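Local atomic coordinates of toll-like receptor 6, Variable lymphocyte receptor B (Mus musculus, PDB entry 3A79), a protein that probably recognises bacterial diacylated lipopeptides together with another Toll-like receptor, here as a leucine-rich ectodomain fused to a piece of hagfish variable lymphocyte receptor. Residues Thr341-Val347 against Val364-Phe370; Phe393-Thr399 against Asp421-Ala427; Val452-Asp456 against Ala474-Asn479. One frame throughout, in Å; residues are numbered along the deposited sequence.

Contact 1: Thr341-Val347 against Val364-Phe370; sequences TPFIHMV and VFTDSVF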
loop_
_atom_site.group_PDB
_atom_site.type_symbol
_atom_site.label_atom_id
_atom_site.label_comp_id
_atom_site.label_asym_id
_atom_site.label_seq_id
_atom_site.Cartn_x
_atom_site.Cartn_y
_atom_site.Cartn_z
ATOM N N THR B 341 7.914 3.098 -11.301
ATOM C CA THR B 341 6.960 3.531 -12.301
ATOM C C THR B 341 5.589 3.554 -11.656
ATOM O O THR B 341 5.419 3.034 -10.561
ATOM C CB THR B 341 6.886 2.504 -13.410
ATOM O OG1 THR B 341 5.964 1.481 -13.020
ATOM C CG2 THR B 341 8.254 1.882 -13.648
ATOM N N PRO B 342 4.594 4.131 -12.345
ATOM C CA PRO B 342 3.211 4.109 -11.854
ATOM C C PRO B 342 2.483 2.804 -12.175
ATOM O O PRO B 342 1.276 2.739 -11.954
ATOM C CB PRO B 342 2.533 5.232 -12.644
ATOM C CG PRO B 342 3.590 5.814 -13.547
ATOM C CD PRO B 342 4.707 4.848 -13.621
ATOM N N PHE B 343 3.181 1.795 -12.694
ATOM C CA PHE B 343 2.502 0.584 -13.159
ATOM C C PHE B 343 1.789 -0.151 -12.020
ATOM O O PHE B 343 2.293 -0.211 -10.901
ATOM C CB PHE B 343 3.462 -0.353 -13.906
ATOM C CG PHE B 343 4.123 0.279 -15.100
ATOM C CD1 PHE B 343 3.583 1.410 -15.694
ATOM C CD2 PHE B 343 5.275 -0.269 -15.642
ATOM C CE1 PHE B 343 4.195 1.996 -16.793
ATOM C CE2 PHE B 343 5.885 0.316 -16.746
ATOM C CZ PHE B 343 5.344 1.451 -17.317
ATOM N N ILE B 344 0.617 -0.707 -12.319
ATOM C CA ILE B 344 -0.222 -1.357 -11.315
ATOM C C ILE B 344 -0.228 -2.879 -11.449
ATOM O O ILE B 344 -0.857 -3.582 -10.647
ATOM C CB ILE B 344 -1.670 -0.876 -11.428
ATOM C CG1 ILE B 344 -2.200 -1.152 -12.828
ATOM C CG2 ILE B 344 -1.772 0.599 -11.135
ATOM C CD1 ILE B 344 -3.647 -0.739 -13.017
ATOM N N HIS B 345 0.484 -3.384 -12.454
ATOM C CA HIS B 345 0.356 -4.781 -12.858
ATOM C C HIS B 345 1.374 -5.202 -13.915
ATOM O O HIS B 345 2.030 -4.365 -14.539
ATOM C CB HIS B 345 -1.050 -5.018 -13.415
ATOM C CG HIS B 345 -1.463 -6.456 -13.414
ATOM N ND1 HIS B 345 -1.804 -7.129 -12.261
ATOM C CD2 HIS B 345 -1.590 -7.350 -14.421
ATOM C CE1 HIS B 345 -2.124 -8.374 -12.559
ATOM N NE2 HIS B 345 -1.997 -8.536 -13.863
ATOM N N MET B 346 1.503 -6.510 -14.105
ATOM C CA MET B 346 2.194 -7.056 -15.267
ATOM C C MET B 346 1.421 -8.272 -15.749
ATOM O O MET B 346 0.992 -9.111 -14.949
ATOM C CB MET B 346 3.653 -7.410 -14.960
ATOM C CG MET B 346 4.435 -8.015 -16.129
ATOM S SD MET B 346 4.450 -7.007 -17.630
ATOM C CE MET B 346 4.881 -5.379 -16.996
ATOM N N VAL B 347 1.223 -8.340 -17.059
ATOM C CA VAL B 347 0.463 -9.409 -17.687
ATOM C C VAL B 347 1.259 -10.711 -17.682
ATOM O O VAL B 347 2.483 -10.690 -17.716
ATOM C CB VAL B 347 0.084 -9.007 -19.129
ATOM C CG1 VAL B 347 -0.215 -10.210 -19.968
ATOM C CG2 VAL B 347 -1.103 -8.072 -19.108
ATOM N N VAL B 364 3.434 -0.181 -8.273
ATOM C CA VAL B 364 2.202 -0.298 -7.521
ATOM C C VAL B 364 1.519 -1.627 -7.867
ATOM O O VAL B 364 0.308 -1.676 -8.085
ATOM C CB VAL B 364 1.273 0.911 -7.778
ATOM C CG1 VAL B 364 0.252 1.057 -6.639
ATOM C CG2 VAL B 364 2.104 2.199 -7.919
ATOM N N PHE B 365 2.315 -2.701 -7.914
ATOM C CA PHE B 365 1.814 -4.054 -8.199
ATOM C C PHE B 365 0.942 -4.627 -7.079
ATOM O O PHE B 365 1.041 -4.224 -5.928
ATOM C CB PHE B 365 2.974 -5.022 -8.446
ATOM C CG PHE B 365 3.586 -4.913 -9.814
ATOM C CD1 PHE B 365 3.420 -3.762 -10.580
ATOM C CD2 PHE B 365 4.363 -5.955 -10.324
ATOM C CE1 PHE B 365 3.993 -3.668 -11.830
ATOM C CE2 PHE B 365 4.947 -5.862 -11.570
ATOM C CZ PHE B 365 4.758 -4.722 -12.326
ATOM N N THR B 366 0.109 -5.600 -7.417
ATOM C CA THR B 366 -0.744 -6.224 -6.419
ATOM C C THR B 366 -0.517 -7.727 -6.358
ATOM O O THR B 366 0.245 -8.281 -7.147
ATOM C CB THR B 366 -2.231 -5.920 -6.680
ATOM O OG1 THR B 366 -2.646 -6.503 -7.929
ATOM C CG2 THR B 366 -2.446 -4.411 -6.705
ATOM N N ASP B 367 -1.171 -8.377 -5.405
ATOM C CA ASP B 367 -1.034 -9.815 -5.210
ATOM C C ASP B 367 -1.671 -10.616 -6.343
ATOM O O ASP B 367 -1.510 -11.838 -6.411
ATOM C CB ASP B 367 -1.625 -10.233 -3.856
ATOM C CG ASP B 367 -2.999 -9.637 -3.611
ATOM O OD1 ASP B 367 -3.193 -9.008 -2.546
ATOM O OD2 ASP B 367 -3.878 -9.785 -4.491
ATOM N N SER B 368 -2.393 -9.935 -7.228
ATOM C CA SER B 368 -2.969 -10.606 -8.390
ATOM C C SER B 368 -1.942 -10.757 -9.518
ATOM O O SER B 368 -2.179 -11.467 -10.494
ATOM C CB SER B 368 -4.229 -9.895 -8.886
ATOM O OG SER B 368 -3.947 -8.566 -9.254
ATOM N N VAL B 369 -0.796 -10.103 -9.375
ATOM C CA VAL B 369 0.260 -10.246 -10.355
ATOM C C VAL B 369 0.582 -11.726 -10.544
ATOM O O VAL B 369 0.756 -12.462 -9.563
ATOM C CB VAL B 369 1.531 -9.457 -9.969
ATOM C CG1 VAL B 369 2.382 -10.244 -8.988
ATOM C CG2 VAL B 369 2.337 -9.106 -11.221
ATOM N N PHE B 370 0.635 -12.144 -11.811
ATOM C CA PHE B 370 0.947 -13.517 -12.192
ATOM C C PHE B 370 0.073 -14.597 -11.514
ATOM O O PHE B 370 0.531 -15.722 -11.282
ATOM C CB PHE B 370 2.433 -13.821 -11.963
ATOM C CG PHE B 370 3.361 -12.877 -12.657
ATOM C CD1 PHE B 370 4.567 -12.526 -12.079
ATOM C CD2 PHE B 370 3.034 -12.339 -13.886
ATOM C CE1 PHE B 370 5.437 -11.654 -12.714
ATOM C CE2 PHE B 370 3.902 -11.466 -14.533
ATOM C CZ PHE B 370 5.102 -11.121 -13.944
#
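The backbone N of V364 reaches the carbonyl O of F343 at 2.9 Å, almost in line with the C=O bond (177° at the oxygen), and ties two consecutive loops of the Toll-like receptor 6 solenoid together. The same carbonyl oxygen lies in the plane of the F365 ring at its edge, 3.7 Å from CD1. One face of that ring is roofed by backbone, with the H345 carbonyl carbon and the N of M346 above it toward the rim, while M346 CB packs on F365 CZ (3.9 Å). M346 CG, anti to the backbone N (chi1 179°), runs alongside the F370 ring and meets CE2 at 3.8 Å. H345 brings CE1 to within 3.7 Å of S368 O, which lies near the imidazole plane, at its edge. T366 and S368 join hydroxyls inside their beta turn, and an ST turn at T341 holds the N of F343. H345 also stacks on an aromatic ring of another protein chain, consistent with a place in the receptor-receptor interface. The contact links the loop after strand 335-339 to the loop after strand 357-359; F343 reaches strand 306-314, and H345 and M346 rest against Y325 of helix 321-329.

Contact 2: Phe393-Thr399 against Asp421-Ala427; sequences FKVALMT and DRTCAWA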
loop_
_atom_site.group_PDB
_atom_site.type_symbol
_atom_site.label_atom_id
_atom_site.label_comp_id
_atom_site.label_asym_id
_atom_site.label_seq_id
_atom_site.Cartn_x
_atom_site.Cartn_y
_atom_site.Cartn_z
ATOM N N PHE B 393 -1.028 -15.190 1.340
ATOM C CA PHE B 393 -1.389 -16.513 0.847
ATOM C C PHE B 393 -1.693 -16.505 -0.649
ATOM O O PHE B 393 -1.557 -17.531 -1.328
ATOM C CB PHE B 393 -2.549 -17.106 1.653
ATOM C CG PHE B 393 -2.207 -17.378 3.094
ATOM C CD1 PHE B 393 -2.881 -16.731 4.112
ATOM C CD2 PHE B 393 -1.204 -18.275 3.424
ATOM C CE1 PHE B 393 -2.567 -16.974 5.427
ATOM C CE2 PHE B 393 -0.889 -18.522 4.742
ATOM C CZ PHE B 393 -1.572 -17.872 5.744
ATOM N N LYS B 394 -2.098 -15.344 -1.159
ATOM C CA LYS B 394 -2.240 -15.175 -2.599
ATOM C C LYS B 394 -0.838 -15.176 -3.225
ATOM O O LYS B 394 -0.622 -15.757 -4.282
ATOM C CB LYS B 394 -3.022 -13.898 -2.936
ATOM C CG LYS B 394 -4.047 -14.077 -4.057
ATOM C CD LYS B 394 -4.587 -12.740 -4.560
ATOM C CE LYS B 394 -5.486 -12.901 -5.796
ATOM N NZ LYS B 394 -6.886 -13.339 -5.480
ATOM N N VAL B 395 0.112 -14.552 -2.535
ATOM C CA VAL B 395 1.518 -14.524 -2.947
ATOM C C VAL B 395 2.164 -15.920 -2.974
ATOM O O VAL B 395 3.222 -16.122 -3.571
ATOM C CB VAL B 395 2.358 -13.580 -2.024
ATOM C CG1 VAL B 395 3.820 -13.508 -2.471
ATOM C CG2 VAL B 395 1.746 -12.183 -1.969
ATOM N N ALA B 396 1.535 -16.885 -2.320
ATOM C CA ALA B 396 2.051 -18.247 -2.339
ATOM C C ALA B 396 1.472 -18.959 -3.541
ATOM O O ALA B 396 2.156 -19.740 -4.197
ATOM C CB ALA B 396 1.680 -18.984 -1.056
ATOM N N LEU B 397 0.205 -18.675 -3.826
ATOM C CA LEU B 397 -0.499 -19.316 -4.927
ATOM C C LEU B 397 0.075 -18.855 -6.264
ATOM O O LEU B 397 -0.080 -19.527 -7.285
ATOM C CB LEU B 397 -1.997 -19.005 -4.848
ATOM C CG LEU B 397 -2.920 -19.742 -5.826
ATOM C CD1 LEU B 397 -3.068 -21.213 -5.447
ATOM C CD2 LEU B 397 -4.285 -19.062 -5.932
ATOM N N MET B 398 0.740 -17.706 -6.240
ATOM C CA MET B 398 1.364 -17.134 -7.424
ATOM C C MET B 398 2.484 -18.006 -7.979
ATOM O O MET B 398 2.630 -18.153 -9.189
ATOM C CB MET B 398 1.930 -15.761 -7.091
ATOM C CG MET B 398 2.815 -15.178 -8.178
ATOM S SD MET B 398 3.298 -13.500 -7.765
ATOM C CE MET B 398 4.822 -13.792 -6.873
ATOM N N THR B 399 3.278 -18.582 -7.087
ATOM C CA THR B 399 4.447 -19.354 -7.490
ATOM C C THR B 399 4.114 -20.816 -7.789
ATOM O O THR B 399 4.997 -21.602 -8.125
ATOM C CB THR B 399 5.550 -19.291 -6.409
ATOM O OG1 THR B 399 5.122 -19.987 -5.230
ATOM C CG2 THR B 399 5.852 -17.842 -6.052
ATOM N N ASP B 421 -8.889 -17.504 4.145
ATOM C CA ASP B 421 -8.500 -18.741 3.478
ATOM C C ASP B 421 -6.982 -18.890 3.548
ATOM O O ASP B 421 -6.262 -18.272 2.762
ATOM C CB ASP B 421 -8.958 -18.691 2.015
ATOM C CG ASP B 421 -8.840 -20.034 1.310
ATOM O OD1 ASP B 421 -7.838 -20.748 1.530
ATOM O OD2 ASP B 421 -9.752 -20.370 0.522
ATOM N N ARG B 422 -6.496 -19.700 4.490
ATOM C CA ARG B 422 -5.053 -19.828 4.721
ATOM C C ARG B 422 -4.431 -21.055 4.046
ATOM O O ARG B 422 -3.599 -21.733 4.645
ATOM C CB ARG B 422 -4.731 -19.826 6.227
ATOM C CG ARG B 422 -5.171 -18.557 6.965
ATOM C CD ARG B 422 -4.550 -18.430 8.356
ATOM N NE ARG B 422 -5.146 -17.332 9.123
ATOM C CZ ARG B 422 -4.816 -17.020 10.378
ATOM N NH1 ARG B 422 -3.887 -17.720 11.013
ATOM N NH2 ARG B 422 -5.412 -16.009 11.006
ATOM N N THR B 423 -4.820 -21.318 2.796
ATOM C CA THR B 423 -4.325 -22.487 2.058
ATOM C C THR B 423 -2.942 -22.281 1.421
ATOM O O THR B 423 -2.686 -21.275 0.743
ATOM C CB THR B 423 -5.324 -22.974 0.976
ATOM O OG1 THR B 423 -6.561 -23.355 1.596
ATOM C CG2 THR B 423 -4.749 -24.173 0.218
ATOM N N CYS B 424 -2.069 -23.263 1.648
ATOM C CA CYS B 424 -0.678 -23.212 1.211
ATOM C C CYS B 424 -0.524 -23.914 -0.116
ATOM O O CYS B 424 -1.124 -24.967 -0.328
ATOM C CB CYS B 424 0.237 -23.884 2.240
ATOM S SG CYS B 424 1.871 -23.122 2.377
ATOM N N ALA B 425 0.288 -23.318 -0.994
ATOM C CA ALA B 425 0.593 -23.861 -2.322
ATOM C C ALA B 425 1.928 -23.340 -2.855
ATOM O O ALA B 425 2.036 -23.011 -4.038
ATOM C CB ALA B 425 -0.520 -23.526 -3.310
ATOM N N TRP B 426 2.939 -23.270 -1.988
ATOM C CA TRP B 426 4.238 -22.710 -2.368
ATOM C C TRP B 426 4.939 -23.527 -3.440
ATOM O O TRP B 426 4.706 -24.726 -3.581
ATOM C CB TRP B 426 5.170 -22.569 -1.155
ATOM C CG TRP B 426 5.000 -21.289 -0.381
ATOM C CD1 TRP B 426 4.545 -21.166 0.891
ATOM C CD2 TRP B 426 5.285 -19.955 -0.834
ATOM N NE1 TRP B 426 4.523 -19.850 1.264
ATOM C CE2 TRP B 426 4.974 -19.083 0.224
ATOM C CE3 TRP B 426 5.770 -19.417 -2.031
ATOM C CZ2 TRP B 426 5.135 -17.699 0.126
ATOM C CZ3 TRP B 426 5.927 -18.040 -2.127
ATOM C CH2 TRP B 426 5.610 -17.199 -1.056
ATOM N N ALA B 427 5.803 -22.864 -4.198
ATOM C CA ALA B 427 6.660 -23.559 -5.137
ATOM C C ALA B 427 7.684 -24.341 -4.335
ATOM O O ALA B 427 8.428 -23.781 -3.538
ATOM C CB ALA B 427 7.343 -22.578 -6.070
#
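With CG anti to the carbonyl carbon (chi1 -65°), F393 carries its phenyl ring to R422, while chi1 -86° and chi2 114° bring the W426 indole back over A396, although its CB sets out from the backbone in the other direction. This is packing within the leucine-rich-repeat solenoid of the Toll-like receptor 6 part, where the short helix 394-397 lies against the irregular loop before strand 432-434. R422 CA sits over the middle of the F393 ring in a CH-pi contact, 3.9 Å from the centroid; CB and CG pass over the CE1-CZ side of the ring, and the extended chain carries NE to a hydrogen bond with A419 O. A396 CB stands over the W426 indole, 3.7 Å from the centroid of its five-membered ring. V395 CG1 lies 4.3 Å from W426 CH2. W426 NE1 is hydrogen-bonded to C447 O, and C447 is also the disulfide partner of C424. Replacing W426 by an alanine would probably leave the C447 carbonyl without its indole donor and open a gap beside A396 CB. L397 CD1 meets A425 CB at 4.1 Å. T399 OG1 joins the two backbones, accepting from A427 N at 3.1 Å and donating to A396 O at 3.2 Å.

Contact 3: Val452-Asp456 against Ala474-Asn479; sequences VKVLD and ALQELN. With NAG (2-acetamido-2-deoxy-beta-D-glucopyranose), chain I.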
loop_
_atom_site.group_PDB
_atom_site.type_symbol
_atom_site.label_atom_id
_atom_site.label_comp_id
_atom_site.label_asym_id
_atom_site.label_seq_id
_atom_site.Cartn_x
_atom_site.Cartn_y
_atom_site.Cartn_z
ATOM N N VAL B 452 13.195 -24.383 2.076
ATOM C CA VAL B 452 13.815 -23.054 2.219
ATOM C C VAL B 452 15.201 -23.110 2.846
ATOM O O VAL B 452 15.476 -23.979 3.668
ATOM C CB VAL B 452 12.993 -22.071 3.071
ATOM C CG1 VAL B 452 13.326 -20.623 2.662
ATOM C CG2 VAL B 452 11.512 -22.345 2.947
ATOM N N LYS B 453 16.058 -22.163 2.475
ATOM C CA LYS B 453 17.410 -22.092 3.015
ATOM C C LYS B 453 17.670 -20.728 3.639
ATOM O O LYS B 453 18.541 -20.595 4.487
ATOM C CB LYS B 453 18.457 -22.365 1.928
ATOM C CG LYS B 453 18.156 -23.577 1.029
ATOM C CD LYS B 453 18.236 -24.903 1.797
ATOM C CE LYS B 453 17.615 -26.070 1.026
ATOM N NZ LYS B 453 18.525 -26.628 0.001
ATOM N N VAL B 454 16.929 -19.711 3.203
ATOM C CA VAL B 454 17.073 -18.359 3.751
ATOM C C VAL B 454 15.685 -17.782 3.965
ATOM O O VAL B 454 14.832 -17.881 3.089
ATOM C CB VAL B 454 17.861 -17.412 2.809
ATOM C CG1 VAL B 454 18.232 -16.139 3.531
ATOM C CG2 VAL B 454 19.110 -18.086 2.275
ATOM N N LEU B 455 15.450 -17.184 5.128
ATOM C CA LEU B 455 14.126 -16.656 5.432
ATOM C C LEU B 455 14.215 -15.318 6.148
ATOM O O LEU B 455 14.304 -15.280 7.367
ATOM C CB LEU B 455 13.344 -17.661 6.279
ATOM C CG LEU B 455 11.833 -17.465 6.392
ATOM C CD1 LEU B 455 11.204 -17.310 5.017
ATOM C CD2 LEU B 455 11.195 -18.628 7.137
ATOM N N ASP B 456 14.190 -14.222 5.394
ATOM C CA ASP B 456 14.285 -12.896 5.996
ATOM C C ASP B 456 12.917 -12.320 6.385
ATOM O O ASP B 456 12.201 -11.767 5.553
ATOM C CB ASP B 456 15.042 -11.928 5.084
ATOM C CG ASP B 456 15.559 -10.715 5.836
ATOM O OD1 ASP B 456 14.821 -10.212 6.708
ATOM O OD2 ASP B 456 16.702 -10.274 5.577
ATOM N N ALA B 474 15.514 -26.993 7.166
ATOM C CA ALA B 474 16.563 -26.921 6.161
ATOM C C ALA B 474 17.140 -25.524 6.054
ATOM O O ALA B 474 18.067 -25.299 5.258
ATOM C CB ALA B 474 16.036 -27.375 4.811
ATOM N N LEU B 475 16.591 -24.595 6.848
ATOM C CA LEU B 475 17.086 -23.225 6.867
ATOM C C LEU B 475 18.557 -23.163 7.275
ATOM O O LEU B 475 19.076 -24.077 7.907
ATOM C CB LEU B 475 16.276 -22.362 7.827
ATOM C CG LEU B 475 14.791 -22.101 7.614
ATOM C CD1 LEU B 475 13.908 -23.011 8.501
ATOM C CD2 LEU B 475 14.549 -20.634 7.924
ATOM N N GLN B 476 19.218 -22.070 6.918
ATOM C CA GLN B 476 20.611 -21.851 7.283
ATOM C C GLN B 476 20.721 -20.438 7.804
ATOM O O GLN B 476 21.500 -20.153 8.708
ATOM C CB GLN B 476 21.533 -22.000 6.073
ATOM C CG GLN B 476 21.467 -23.344 5.379
ATOM C CD GLN B 476 22.608 -23.531 4.401
ATOM O OE1 GLN B 476 23.098 -24.647 4.215
ATOM N NE2 GLN B 476 23.052 -22.432 3.782
ATOM N N GLU B 477 19.944 -19.547 7.204
ATOM C CA GLU B 477 19.870 -18.175 7.658
ATOM C C GLU B 477 18.448 -17.929 8.114
ATOM O O GLU B 477 17.502 -18.544 7.606
ATOM C CB GLU B 477 20.259 -17.194 6.551
ATOM C CG GLU B 477 21.706 -17.311 6.077
ATOM C CD GLU B 477 22.150 -16.113 5.248
ATOM O OE1 GLU B 477 21.569 -15.016 5.425
ATOM O OE2 GLU B 477 23.082 -16.269 4.427
ATOM N N LEU B 478 18.317 -17.049 9.102
ATOM C CA LEU B 478 17.029 -16.700 9.679
ATOM C C LEU B 478 17.090 -15.310 10.273
ATOM O O LEU B 478 18.062 -14.945 10.920
ATOM C CB LEU B 478 16.629 -17.688 10.767
ATOM C CG LEU B 478 15.218 -17.383 11.255
ATOM C CD1 LEU B 478 14.320 -17.081 10.053
ATOM C CD2 LEU B 478 14.664 -18.531 12.081
ATOM N N ASN B 479 16.044 -14.532 10.051
ATOM C CA ASN B 479 15.997 -13.190 10.583
ATOM C C ASN B 479 14.608 -12.866 11.090
ATOM O O ASN B 479 13.720 -12.521 10.322
ATOM C CB ASN B 479 16.447 -12.176 9.536
ATOM C CG ASN B 479 16.573 -10.780 10.106
ATOM O OD1 ASN B 479 16.025 -10.473 11.171
ATOM N ND2 ASN B 479 17.303 -9.923 9.403
HETATM C C1 NAG I . 15.802 -8.903 1.537
HETATM C C2 NAG I . 17.281 -9.023 1.913
HETATM C C3 NAG I . 17.868 -7.898 2.763
HETATM C C4 NAG I . 17.200 -6.535 2.597
HETATM C C5 NAG I . 15.694 -6.570 2.343
HETATM C C6 NAG I . 15.288 -5.219 1.739
HETATM C C7 NAG I . 18.528 -11.040 2.474
HETATM C C8 NAG I . 19.091 -11.671 3.720
HETATM N N2 NAG I . 17.456 -10.274 2.634
HETATM O O3 NAG I . 19.241 -7.788 2.427
HETATM O O4 NAG I . 17.428 -5.804 3.792
HETATM O O5 NAG I . 15.254 -7.595 1.465
HETATM O O6 NAG I . 13.895 -4.989 1.808
HETATM O O7 NAG I . 19.045 -11.224 1.372
#
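K453 O accepts two backbone donors at once: Q476 N at 2.9 Å, tilted 33° from the carbonyl plane, and E477 N at 3.2 Å, lying in that plane. Further along, N479 N bonds to L455 O at 3.3 Å, and a weak bond runs from L455 N to E477 O. The pairing is parallel, the two strand axes lying 11° apart. L455 faces the interior, where its CB meets L475 CD2 at 3.6 Å and L478 CD1 at 3.9 Å; V452 and L455, like L475 and L478, fit the first two apolar positions of the leucine-rich-repeat consensus. V454 CG1 packs beside E477 CB on the other face. There D456 and N479 also run side by side, but each polar end is held elsewhere: D456 OD1 by H458 ND1 and N479 OD1 by the N of A481. D456 OD2 receives a weak bond from N2 of a NAG (3.0 Å), part of a glycan carried by the protein itself. Here, probably still in Toll-like receptor 6, strand 454-456 lies between strand 477-479 and strand 432-434, where V454 touches V432 and L455 touches L433; beyond strand 477-479, W503, probably in the hagfish part, packs on E477 across the engineered join.

How the contacts relate
Followed from the N terminus, the three contacts come in series, none nested in or crossing another, and each closes a loop of 16 to 21 residues. Each thus ties one turn of the solenoid to the next. Contact 1 joins loops following strands 335-339 and 357-359; contact 2 joins helix 394-397 to the loop preceding strand 432-434; contact 3 pairs strands 454-456 and 477-479. Contacts 1 and 2 have centres about 17 Å apart and touch, V369 and F370 packing on M398 and D367 lying against K394. Contact 3 touches neither, its nearest atoms being about 7 Å from contact 2 and about 17 Å from contact 1.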